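Local coordinates for urocanate hydratase (Paenibacillus sp. Soil724D2, PDB 7NED), which hydrates thiourocanate in bacterial ergothioneine catabolism, a urocanase-family lyase that carries NAD+ as its cofactor, at residues 3-8 and 27-33; 184-190 and 228-234; 361-366 and 423-428; 473-479 and 491-497. All coordinates share one frame; numbering follows the deposited sequence.

Contact 1 of 4, residues 3-8 and 27-33; sequences RITAAR and ENVLENG. With EDO (1,2-ethanediol), chain D.
Residues 3-8 run without regular structure beside the last turn of the helix that 27-33 brings to its end, with the CA atoms of Ala6 and Glu27 4.6 Å apart and Thr5 lying next to Glu31. Two glutamates one helical turn apart receive this extended chain. The Glu31 side chain leaves the helix with CG anti to its own nitrogen (chi1 177°) and an extended chain, which carries the carboxylate past Thr5 CB to the backbone of Ala6. There OE1 accepts Ala6 N at 2.9 Å on its anti side, while its syn lone pair takes Arg8 NH1, also at 2.9 Å. Arg8 NH2 reaches OE2 at 3.0 Å, so the guanidinium grips the carboxylate end-on with two nitrogens, the two planes 31° apart. Arg8 NH1 also donates to Ala6 O at 2.7 Å, folding the arginine back over its own segment and limiting its rotation. Glu27 OE1 meets Ala7 N at 3.1 Å from above the carboxylate plane, and its other oxygen is held in a salt bridge by Arg13. At the far end Arg3 NH2 gives a nearly straight bond of 2.8 Å to Glu31 O, lying in the guanidinium plane. Between these polar ends, Ile4 CD1 packs on Leu30 CD1 at 4.1 Å, and both side chains lean on Tyr55 of helix 52-64. Arg3 thus donates to the carbonyl of the last helical residue, at the C-terminal end of helix 17-31, where the N-terminal chain folds back along that helix within the urocanase N-terminal domain.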
# COMPACT_ATOMS: atom_id res chain seq x y z
N ARG A 3 18.88 -3.25 -30.16
CA ARG A 3 17.69 -3.20 -29.33
C ARG A 3 17.55 -4.47 -28.52
O ARG A 3 17.83 -5.57 -29.00
CB ARG A 3 16.47 -2.99 -30.22
CG ARG A 3 15.31 -2.32 -29.54
CD ARG A 3 14.52 -1.44 -30.50
NE ARG A 3 13.42 -0.81 -29.77
CZ ARG A 3 12.37 -1.50 -29.35
NH1 ARG A 3 11.41 -0.89 -28.66
NH2 ARG A 3 12.30 -2.79 -29.60
N ILE A 4 17.12 -4.33 -27.25
CA ILE A 4 16.92 -5.50 -26.42
C ILE A 4 15.72 -6.28 -26.93
O ILE A 4 14.68 -5.69 -27.26
CB ILE A 4 16.71 -5.10 -24.95
CG1 ILE A 4 18.03 -4.61 -24.34
CG2 ILE A 4 16.14 -6.27 -24.17
CD1 ILE A 4 17.83 -3.65 -23.16
N THR A 5 15.87 -7.59 -27.00
CA THR A 5 14.75 -8.47 -27.34
C THR A 5 14.73 -9.63 -26.35
O THR A 5 15.76 -9.99 -25.77
CB THR A 5 14.88 -9.03 -28.77
OG1 THR A 5 16.13 -9.71 -28.89
CG2 THR A 5 14.77 -7.91 -29.80
N ALA A 6 13.55 -10.19 -26.16
CA ALA A 6 13.44 -11.37 -25.33
C ALA A 6 14.13 -12.56 -25.98
O ALA A 6 14.01 -12.78 -27.20
CB ALA A 6 11.96 -11.72 -25.07
N ALA A 7 14.83 -13.34 -25.16
CA ALA A 7 15.34 -14.62 -25.61
C ALA A 7 14.20 -15.48 -26.15
O ALA A 7 13.13 -15.56 -25.55
CB ALA A 7 16.06 -15.34 -24.46
N ARG A 8 14.43 -16.11 -27.29
CA ARG A 8 13.54 -17.10 -27.87
C ARG A 8 14.14 -18.48 -27.70
O ARG A 8 15.37 -18.62 -27.58
CB ARG A 8 13.36 -16.87 -29.38
CG ARG A 8 12.14 -16.11 -29.76
CD ARG A 8 12.22 -14.75 -29.21
NE ARG A 8 11.23 -13.89 -29.84
CZ ARG A 8 11.09 -12.60 -29.59
NH1 ARG A 8 11.89 -12.01 -28.72
NH2 ARG A 8 10.20 -11.88 -30.26
N GLU A 27 12.59 -8.62 -20.62
CA GLU A 27 13.10 -8.32 -21.95
C GLU A 27 11.96 -7.96 -22.87
O GLU A 27 12.08 -7.05 -23.71
CB GLU A 27 13.85 -9.53 -22.48
CG GLU A 27 15.13 -9.79 -21.71
CD GLU A 27 15.75 -11.11 -22.07
OE1 GLU A 27 15.05 -12.08 -22.39
OE2 GLU A 27 17.00 -11.18 -22.04
N ASN A 28 10.83 -8.67 -22.74
CA ASN A 28 9.70 -8.51 -23.65
C ASN A 28 9.04 -7.14 -23.51
O ASN A 28 8.60 -6.56 -24.51
CB ASN A 28 8.68 -9.62 -23.41
CG ASN A 28 7.59 -9.64 -24.46
OD1 ASN A 28 7.88 -9.62 -25.67
ND2 ASN A 28 6.31 -9.70 -24.02
N VAL A 29 8.92 -6.59 -22.28
CA VAL A 29 8.32 -5.26 -22.20
C VAL A 29 9.27 -4.22 -22.78
O VAL A 29 8.82 -3.17 -23.26
CB VAL A 29 7.89 -4.87 -20.76
CG1 VAL A 29 6.93 -5.91 -20.17
CG2 VAL A 29 9.09 -4.66 -19.85
N LEU A 30 10.58 -4.46 -22.71
CA LEU A 30 11.51 -3.53 -23.35
C LEU A 30 11.46 -3.69 -24.87
O LEU A 30 11.46 -2.70 -25.62
CB LEU A 30 12.93 -3.73 -22.80
CG LEU A 30 13.14 -3.26 -21.34
CD1 LEU A 30 14.49 -3.70 -20.76
CD2 LEU A 30 13.00 -1.76 -21.22
N GLU A 31 11.34 -4.93 -25.34
CA GLU A 31 11.21 -5.17 -26.77
C GLU A 31 9.98 -4.46 -27.34
O GLU A 31 10.04 -3.88 -28.43
CB GLU A 31 11.16 -6.67 -27.05
CG GLU A 31 10.96 -7.02 -28.56
CD GLU A 31 11.09 -8.51 -28.84
OE1 GLU A 31 11.45 -9.29 -27.91
OE2 GLU A 31 10.81 -8.92 -30.00
N ASN A 32 8.86 -4.52 -26.62
CA ASN A 32 7.65 -3.84 -27.06
C ASN A 32 7.56 -2.41 -26.57
O ASN A 32 6.50 -1.79 -26.70
CB ASN A 32 6.41 -4.62 -26.63
CG ASN A 32 6.26 -5.92 -27.40
OD1 ASN A 32 6.64 -5.98 -28.56
ND2 ASN A 32 5.78 -6.97 -26.74
N GLY A 33 8.63 -1.87 -26.02
CA GLY A 33 8.54 -0.58 -25.37
C GLY A 33 8.54 0.54 -26.39
O GLY A 33 9.14 0.44 -27.46
C1 EDO D . 13.76 2.72 -29.02
O1 EDO D . 14.34 3.27 -27.87
C2 EDO D . 12.97 1.50 -28.65
O2 EDO D . 11.67 1.79 -28.17

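Contact 2 of 4, residues 184-190 and 228-234; sequences LCVEVSE and VGLTGNA. With NAD (nicotinamide-adenine-dinucleotide), chain C.
Glu190, with CG anti to its nitrogen (chi1 -177°) and a bend at chi2 (76°), and Thr231, with OG1 beside its own nitrogen (chi1 -62°), bring a carboxylate and a hydroxyl together. At the end of strand 228-231, Thr231 OG1 donates a very short bond of 2.5 Å to Glu190 OE1, just past the other strand; the second oxygen of Glu190 pairs with Lys205. The parallel strands 184-187 and 228-231 pair in register, and Leu184 CD1 packs on Val228 CG1 at 3.8 Å. Glu187 divides the adenosine ribose between its oxygens: OE1 accepts NAD O3B at 2.6 Å and OE2 accepts NAD O2B at 2.6 Å. The anti lone pair of OE2 also takes Ser189 N, and Leu165 N binds OE1, which fixes the carboxylate. Asn233 OD1 accepts NAD N6A at 2.9 Å and is also hydrogen-bonded to Ser235 OG, and Ala234 N gives NAD N1A a nearly straight bond of 2.9 Å. Val188 packs on the adenine, its CG2 3.6 Å from NAD C4A. An acidic residue at the end of the second strand, gripping both ribose hydroxyls, is the classic Rossmann arrangement; a 2'-phosphate would probably be repelled there, consistent with NAD+ rather than NADP+ as cofactor.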
# COMPACT_ATOMS: atom_id res chain seq x y z
N LEU A 184 -11.58 7.58 -36.62
CA LEU A 184 -10.54 8.57 -36.89
C LEU A 184 -9.67 8.75 -35.64
O LEU A 184 -10.18 9.12 -34.58
CB LEU A 184 -11.19 9.90 -37.27
CG LEU A 184 -10.26 11.06 -37.62
CD1 LEU A 184 -9.25 10.63 -38.71
CD2 LEU A 184 -11.08 12.30 -38.01
N CYS A 185 -8.36 8.53 -35.78
CA CYS A 185 -7.43 8.66 -34.66
C CYS A 185 -6.47 9.80 -34.92
O CYS A 185 -5.65 9.74 -35.85
CB CYS A 185 -6.65 7.36 -34.47
SG CYS A 185 -7.75 5.93 -34.28
N VAL A 186 -6.57 10.86 -34.11
CA VAL A 186 -5.68 12.01 -34.21
C VAL A 186 -4.42 11.72 -33.42
O VAL A 186 -4.49 11.36 -32.23
CB VAL A 186 -6.35 13.29 -33.69
CG1 VAL A 186 -5.45 14.50 -33.92
CG2 VAL A 186 -7.72 13.51 -34.31
N GLU A 187 -3.26 11.91 -34.05
CA GLU A 187 -1.98 11.64 -33.44
C GLU A 187 -0.97 12.70 -33.88
O GLU A 187 -0.92 13.05 -35.07
CB GLU A 187 -1.52 10.21 -33.81
CG GLU A 187 -0.06 9.90 -33.60
CD GLU A 187 0.38 10.05 -32.13
OE1 GLU A 187 -0.16 9.35 -31.21
OE2 GLU A 187 1.29 10.86 -31.89
N VAL A 188 -0.23 13.28 -32.96
CA VAL A 188 0.69 14.33 -33.33
C VAL A 188 1.97 13.90 -34.01
O VAL A 188 2.51 14.64 -34.75
CB VAL A 188 1.13 15.21 -32.15
CG1 VAL A 188 0.05 16.15 -31.73
CG2 VAL A 188 1.68 14.38 -31.01
N SER A 189 2.42 12.69 -33.74
CA SER A 189 3.69 12.21 -34.27
C SER A 189 3.47 11.35 -35.51
O SER A 189 2.85 10.28 -35.42
CB SER A 189 4.43 11.42 -33.18
OG SER A 189 5.39 10.56 -33.72
N GLU A 190 4.08 11.73 -36.61
CA GLU A 190 3.99 10.99 -37.81
C GLU A 190 4.64 9.65 -37.57
O GLU A 190 4.19 8.70 -38.05
CB GLU A 190 4.65 11.70 -38.97
CG GLU A 190 4.48 10.94 -40.25
CD GLU A 190 3.09 11.09 -40.79
OE1 GLU A 190 2.42 11.99 -40.42
OE2 GLU A 190 2.67 10.33 -41.60
N VAL A 228 -8.56 5.53 -39.75
CA VAL A 228 -7.78 6.60 -40.35
C VAL A 228 -6.95 7.25 -39.26
O VAL A 228 -7.48 7.68 -38.23
CB VAL A 228 -8.68 7.64 -41.02
CG1 VAL A 228 -7.82 8.71 -41.64
CG2 VAL A 228 -9.61 6.97 -42.03
N GLY A 229 -5.63 7.32 -39.48
CA GLY A 229 -4.76 8.07 -38.62
C GLY A 229 -4.52 9.43 -39.25
O GLY A 229 -4.03 9.53 -40.37
N LEU A 230 -4.90 10.47 -38.52
CA LEU A 230 -4.72 11.84 -38.96
C LEU A 230 -3.59 12.47 -38.16
O LEU A 230 -3.68 12.57 -36.93
CB LEU A 230 -6.01 12.64 -38.76
CG LEU A 230 -5.95 14.12 -39.08
CD1 LEU A 230 -5.55 14.35 -40.54
CD2 LEU A 230 -7.27 14.79 -38.69
N THR A 231 -2.54 12.91 -38.86
CA THR A 231 -1.45 13.60 -38.19
C THR A 231 -1.90 15.00 -37.79
O THR A 231 -2.21 15.83 -38.65
CB THR A 231 -0.23 13.67 -39.09
OG1 THR A 231 0.20 12.35 -39.36
CG2 THR A 231 0.89 14.40 -38.38
N GLY A 232 -1.90 15.26 -36.49
CA GLY A 232 -2.37 16.53 -35.98
C GLY A 232 -2.50 16.46 -34.47
O GLY A 232 -2.33 15.41 -33.84
N ASN A 233 -2.83 17.61 -33.91
CA ASN A 233 -2.99 17.75 -32.48
C ASN A 233 -4.48 17.71 -32.14
O ASN A 233 -5.28 18.42 -32.75
CB ASN A 233 -2.36 19.06 -32.02
CG ASN A 233 -2.20 19.13 -30.54
OD1 ASN A 233 -3.17 18.98 -29.78
ND2 ASN A 233 -0.97 19.36 -30.10
N ALA A 234 -4.85 16.84 -31.19
CA ALA A 234 -6.26 16.74 -30.80
C ALA A 234 -6.83 18.08 -30.35
O ALA A 234 -8.04 18.34 -30.54
CB ALA A 234 -6.45 15.69 -29.69
PA NAD C . 1.91 6.83 -24.99
O1A NAD C . 2.51 8.07 -24.34
O2A NAD C . 2.66 5.70 -25.57
O5B NAD C . 1.17 7.49 -26.37
C5B NAD C . 0.52 8.67 -26.15
C4B NAD C . 0.21 9.21 -27.62
O4B NAD C . -0.43 10.46 -27.62
C3B NAD C . 1.64 9.41 -28.24
O3B NAD C . 1.70 8.80 -29.46
C2B NAD C . 1.73 10.96 -28.38
O2B NAD C . 2.37 11.37 -29.53
C1B NAD C . 0.25 11.28 -28.59
N9A NAD C . -0.14 12.64 -28.23
C8A NAD C . 0.28 13.43 -27.17
N7A NAD C . -0.28 14.62 -27.15
C5A NAD C . -1.15 14.60 -28.24
C6A NAD C . -2.03 15.57 -28.77
N6A NAD C . -2.19 16.78 -28.19
N1A NAD C . -2.78 15.28 -29.87
C2A NAD C . -2.56 14.06 -30.42
N3A NAD C . -1.76 13.05 -30.04
C4A NAD C . -1.06 13.36 -28.93
O3 NAD C . 0.74 6.57 -23.98
PN NAD C . -0.06 5.19 -24.03
O1N NAD C . 0.53 3.93 -23.45
O2N NAD C . -0.82 5.16 -25.33
O5D NAD C . -1.35 5.44 -22.92
C5D NAD C . -2.14 6.61 -23.22
C4D NAD C . -3.13 6.82 -22.10
O4D NAD C . -3.81 5.62 -21.78
C3D NAD C . -2.18 7.11 -20.83
O3D NAD C . -2.70 8.17 -20.03
C2D NAD C . -2.24 5.77 -20.01
O2D NAD C . -2.22 5.91 -18.64
C1D NAD C . -3.74 5.58 -20.38
N1N NAD C . -4.42 4.37 -19.91
C2N NAD C . -4.61 4.41 -18.54
C3N NAD C . -5.29 3.40 -17.88
C7N NAD C . -5.38 3.51 -16.35
O7N NAD C . -6.28 3.00 -15.68
N7N NAD C . -4.36 4.18 -15.70
C4N NAD C . -5.79 2.36 -18.67
C5N NAD C . -5.59 2.37 -20.05
C6N NAD C . -4.90 3.41 -20.69

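Contact 3 of 4, residues 361-366 and 423-428; sequences SDIHAI and KLQGPI
The Asp362 carboxylate meets the 423-428 loop chiefly through OD1, which takes Gln425 N on its syn side, the donor 23° out of the carboxylate plane. At 2.9 Å between Gln425 N and Asp362 OD1, with an angle of 172° at the hydrogen, the bond is nearly straight. The aliphatic part of the Gln425 side chain lies close to the same oxygen, Gln425 CG being 3.5 Å from Asp362 OD1. The other oxygen, OD2, is held by Ser357 OG, and a water lies 2.8 Å from both Asp362 OD2 and Pro427 O and can bridge them. With chi1 at -79°, CG of Asp362 stands anti to the carbonyl carbon, which swings the carboxylate off the helix toward the loop. Both segments belong to the C-terminal domain; the loop leads from helix 407-420 into strand 428-441 of the eight-stranded mixed sheet, so the aspartate ties helix 360-373 to the entry of an interior strand. Next to this polar point the contact turns apolar. Leu424 pushes CD2 against the helix, 3.5 Å from Asp362 O and 3.9 Å from Ala365 CB, and Ile366 crosses the leucine at about a right angle. Farther along, Ile366 and Ile428 reach toward each other tip to tip, their CD1 atoms 4.0 Å apart. Trp353 of strand 351-355 touches both isoleucines, while Val415 of helix 407-420 backs Leu424 and Ile428. On the solvent side a second water joins Ser361 OG to Gln425 NE2, the latter bond being weak.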
# COMPACT_ATOMS: atom_id res chain seq x y z
N SER A 361 2.89 -20.72 -32.63
CA SER A 361 2.07 -21.93 -32.62
C SER A 361 1.56 -22.23 -31.22
O SER A 361 0.47 -22.82 -31.06
CB SER A 361 2.86 -23.12 -33.16
OG SER A 361 4.06 -23.34 -32.44
N ASP A 362 2.32 -21.83 -30.20
CA ASP A 362 1.86 -22.02 -28.82
C ASP A 362 0.60 -21.20 -28.55
O ASP A 362 -0.40 -21.72 -28.04
CB ASP A 362 2.97 -21.63 -27.84
CG ASP A 362 4.03 -22.71 -27.68
OD1 ASP A 362 3.87 -23.81 -28.27
OD2 ASP A 362 5.02 -22.45 -26.95
N ILE A 363 0.62 -19.92 -28.93
CA ILE A 363 -0.59 -19.11 -28.78
C ILE A 363 -1.73 -19.73 -29.57
O ILE A 363 -2.85 -19.86 -29.07
CB ILE A 363 -0.32 -17.65 -29.21
CG1 ILE A 363 0.71 -17.01 -28.27
CG2 ILE A 363 -1.62 -16.79 -29.25
CD1 ILE A 363 0.28 -16.94 -26.77
N HIS A 364 -1.46 -20.19 -30.80
CA HIS A 364 -2.55 -20.70 -31.63
C HIS A 364 -3.13 -21.99 -31.05
O HIS A 364 -4.35 -22.22 -31.13
CB HIS A 364 -2.06 -20.91 -33.07
CG HIS A 364 -1.90 -19.62 -33.82
ND1 HIS A 364 -1.23 -19.53 -35.03
CD2 HIS A 364 -2.35 -18.37 -33.55
CE1 HIS A 364 -1.27 -18.28 -35.46
NE2 HIS A 364 -1.94 -17.56 -34.58
N ALA A 365 -2.30 -22.83 -30.45
CA ALA A 365 -2.83 -24.01 -29.78
C ALA A 365 -3.74 -23.63 -28.60
O ALA A 365 -4.77 -24.28 -28.36
CB ALA A 365 -1.68 -24.92 -29.30
N ILE A 366 -3.37 -22.58 -27.86
CA ILE A 366 -4.23 -22.17 -26.75
C ILE A 366 -5.52 -21.56 -27.30
O ILE A 366 -6.60 -21.75 -26.73
CB ILE A 366 -3.49 -21.21 -25.80
CG1 ILE A 366 -2.25 -21.92 -25.22
CG2 ILE A 366 -4.43 -20.73 -24.69
CD1 ILE A 366 -1.31 -20.99 -24.41
N LYS A 423 2.25 -30.47 -25.56
CA LYS A 423 1.40 -29.87 -26.57
C LYS A 423 1.72 -28.41 -26.81
O LYS A 423 1.24 -27.84 -27.80
CB LYS A 423 -0.08 -30.02 -26.21
CG LYS A 423 -0.58 -31.45 -26.20
CD LYS A 423 -2.06 -31.49 -25.89
CE LYS A 423 -2.55 -32.90 -25.73
NZ LYS A 423 -4.00 -32.85 -25.43
N LEU A 424 2.50 -27.79 -25.94
CA LEU A 424 3.09 -26.48 -26.16
C LEU A 424 4.60 -26.65 -26.10
O LEU A 424 5.10 -27.51 -25.38
CB LEU A 424 2.62 -25.46 -25.08
CG LEU A 424 1.10 -25.27 -25.06
CD1 LEU A 424 0.58 -24.57 -23.79
CD2 LEU A 424 0.69 -24.50 -26.28
N GLN A 425 5.32 -25.82 -26.84
CA GLN A 425 6.76 -26.00 -26.96
C GLN A 425 7.48 -25.62 -25.69
O GLN A 425 8.57 -26.14 -25.41
CB GLN A 425 7.31 -25.14 -28.10
CG GLN A 425 6.73 -25.44 -29.44
CD GLN A 425 7.62 -26.27 -30.33
OE1 GLN A 425 8.63 -26.83 -29.90
NE2 GLN A 425 7.23 -26.36 -31.60
N GLY A 426 6.95 -24.66 -24.95
CA GLY A 426 7.62 -24.12 -23.80
C GLY A 426 6.61 -23.55 -22.83
O GLY A 426 5.41 -23.48 -23.11
N PRO A 427 7.09 -23.10 -21.68
CA PRO A 427 6.18 -22.60 -20.65
C PRO A 427 5.42 -21.35 -21.08
O PRO A 427 5.79 -20.63 -22.01
CB PRO A 427 7.11 -22.29 -19.46
CG PRO A 427 8.28 -23.20 -19.70
CD PRO A 427 8.47 -23.18 -21.20
N ILE A 428 4.35 -21.08 -20.34
CA ILE A 428 3.45 -19.97 -20.64
C ILE A 428 3.37 -19.09 -19.40
O ILE A 428 3.20 -19.58 -18.28
CB ILE A 428 2.05 -20.46 -21.04
CG1 ILE A 428 2.12 -21.41 -22.25
CG2 ILE A 428 1.09 -19.28 -21.23
CD1 ILE A 428 2.55 -20.71 -23.57
O HOH W 1 6.59 -24.26 -33.19
O HOH W 2 5.84 -20.83 -24.85

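Contact 4 of 4, residues 473-479 and 491-497; sequences ADLVTIH and SAGVTLV
Asp474 and Val497 cross at about a right angle at the end of the hairpin away from its connecting loop, the carboxylate lying against the valine. Val497 N donates to Asp474 OD1 at 2.8 Å, coming from above the carboxylate plane by 47°, and Val497 CG2 packs 3.8 Å from Asp474 CG. Chi1 of -72° sets Asp474 CG anti to the carbonyl carbon and turns the group across to the neighbouring strand. Its charge has two further partners, Arg507 on OD1 and Arg18 on OD2. Beside it Thr495 O accepts from both Asp474 N and Leu475 N, at 3.0 and 3.1 Å, the double acceptance of a classic beta bulge. From there strands 475-480 and 490-498 form an antiparallel beta hairpin in the middle of the eight-stranded mixed sheet, with strand 91-95 pairing alongside 475-480. The face bearing Leu475, Thr477, His479, Ser491 and Thr495 is covered by the loops of Leu122, Ala126, Trp127 and Gln128. On it Leu475 CB stands 3.9 Å from Thr495 CB, and Thr477 CG2 presses over the backbone of Gly493, 3.4 Å from its N. Ser491 OG comes 3.8 Å from His479 CB, the imidazole bound through ND1 to Gly121 O and the serine hydroxyl to His434. On the other face Ala473 CB meets Val494 CG2 tightly at 3.4 Å, and Leu496 CD2 covers Ala473 CA. There Val476 and Ile478 pack on Met466 and Leu462 of the second subunit.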
# COMPACT_ATOMS: atom_id res chain seq x y z
N ALA A 473 1.94 -17.16 -6.00
CA ALA A 473 2.21 -16.51 -7.27
C ALA A 473 3.73 -16.39 -7.48
O ALA A 473 4.54 -16.56 -6.56
CB ALA A 473 1.54 -15.13 -7.30
N ASP A 474 4.13 -16.10 -8.73
CA ASP A 474 5.55 -16.00 -9.04
C ASP A 474 6.05 -14.58 -8.90
O ASP A 474 7.19 -14.37 -8.48
CB ASP A 474 5.82 -16.49 -10.49
CG ASP A 474 5.68 -18.00 -10.60
OD1 ASP A 474 4.61 -18.45 -11.07
OD2 ASP A 474 6.59 -18.74 -10.14
N LEU A 475 5.22 -13.61 -9.22
CA LEU A 475 5.59 -12.21 -9.05
C LEU A 475 4.37 -11.43 -8.58
O LEU A 475 3.29 -11.57 -9.15
CB LEU A 475 6.13 -11.61 -10.36
CG LEU A 475 6.61 -10.14 -10.37
CD1 LEU A 475 7.69 -9.89 -11.43
CD2 LEU A 475 5.46 -9.16 -10.56
N VAL A 476 4.55 -10.58 -7.56
CA VAL A 476 3.47 -9.74 -7.06
C VAL A 476 3.99 -8.32 -6.96
O VAL A 476 5.14 -8.09 -6.57
CB VAL A 476 2.96 -10.26 -5.69
CG1 VAL A 476 1.85 -9.37 -5.15
CG2 VAL A 476 2.50 -11.68 -5.82
N THR A 477 3.15 -7.36 -7.29
CA THR A 477 3.56 -5.96 -7.29
C THR A 477 2.44 -5.09 -6.74
O THR A 477 1.26 -5.39 -6.92
CB THR A 477 3.95 -5.50 -8.71
OG1 THR A 477 4.52 -4.19 -8.64
CG2 THR A 477 2.73 -5.47 -9.68
N ILE A 478 2.83 -4.00 -6.08
CA ILE A 478 1.93 -2.90 -5.73
C ILE A 478 2.49 -1.62 -6.32
O ILE A 478 3.64 -1.25 -6.06
CB ILE A 478 1.78 -2.75 -4.21
CG1 ILE A 478 1.21 -4.03 -3.62
CG2 ILE A 478 0.87 -1.57 -3.92
CD1 ILE A 478 1.28 -4.07 -2.05
N HIS A 479 1.67 -0.93 -7.12
CA HIS A 479 2.08 0.33 -7.74
C HIS A 479 1.19 1.46 -7.26
O HIS A 479 0.03 1.23 -6.94
CB HIS A 479 1.93 0.28 -9.28
CG HIS A 479 2.88 -0.67 -9.95
ND1 HIS A 479 3.01 -0.73 -11.32
CD2 HIS A 479 3.74 -1.58 -9.44
CE1 HIS A 479 3.92 -1.65 -11.62
NE2 HIS A 479 4.38 -2.17 -10.50
N SER A 491 -2.53 0.21 -7.27
CA SER A 491 -2.96 -1.01 -7.96
C SER A 491 -2.03 -2.17 -7.58
O SER A 491 -0.98 -1.96 -6.98
CB SER A 491 -2.99 -0.81 -9.47
OG SER A 491 -1.67 -0.55 -9.96
N ALA A 492 -2.42 -3.39 -7.97
CA ALA A 492 -1.64 -4.59 -7.70
C ALA A 492 -1.67 -5.50 -8.91
O ALA A 492 -2.68 -5.56 -9.62
CB ALA A 492 -2.17 -5.35 -6.45
N GLY A 493 -0.55 -6.18 -9.18
CA GLY A 493 -0.46 -7.08 -10.31
C GLY A 493 0.09 -8.41 -9.85
O GLY A 493 0.54 -8.56 -8.72
N VAL A 494 0.03 -9.39 -10.75
CA VAL A 494 0.42 -10.76 -10.41
C VAL A 494 0.88 -11.46 -11.68
O VAL A 494 0.30 -11.26 -12.75
CB VAL A 494 -0.74 -11.51 -9.72
CG1 VAL A 494 -1.94 -11.71 -10.72
CG2 VAL A 494 -0.26 -12.85 -9.15
N THR A 495 1.94 -12.25 -11.59
CA THR A 495 2.39 -13.07 -12.72
C THR A 495 2.52 -14.50 -12.24
O THR A 495 2.97 -14.74 -11.10
CB THR A 495 3.74 -12.59 -13.27
OG1 THR A 495 3.61 -11.25 -13.75
CG2 THR A 495 4.21 -13.48 -14.38
N LEU A 496 2.08 -15.43 -13.08
CA LEU A 496 2.18 -16.87 -12.85
C LEU A 496 2.94 -17.49 -14.01
O LEU A 496 2.81 -17.03 -15.15
CB LEU A 496 0.81 -17.53 -12.74
CG LEU A 496 0.06 -17.13 -11.47
CD1 LEU A 496 -1.43 -17.39 -11.68
CD2 LEU A 496 0.59 -17.93 -10.26
N VAL A 497 3.73 -18.52 -13.71
CA VAL A 497 4.47 -19.24 -14.75
C VAL A 497 3.89 -20.64 -14.79
O VAL A 497 3.97 -21.39 -13.80
CB VAL A 497 5.98 -19.28 -14.48
CG1 VAL A 497 6.69 -20.03 -15.64
CG2 VAL A 497 6.52 -17.87 -14.29
O HOH W 3 -1.17 2.21 -9.89

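In the fold
The four contacts follow one another along the chain, each closing before the next opens. Contact 1 belongs to the N-terminal domain, contact 2 to the Rossmann-like domain, and contacts 3 and 4 to the C-terminal domain. Strand 428-441, which contact 3 leads into, pairs with strand 490-498 of contact 4; the nearest atoms of contacts 3 and 4 are about 4 Å apart, without touching. Contact 1 lies about 19 Å, centre to centre, from both. Contact 2, in the separate parallel sheet, is about 35 Å from contact 4 between centres. NAD, held at its adenosine end by contact 2, reaches toward urocanate, and the Ser491 side chain of contact 4 lies about 8 Å from both ligands.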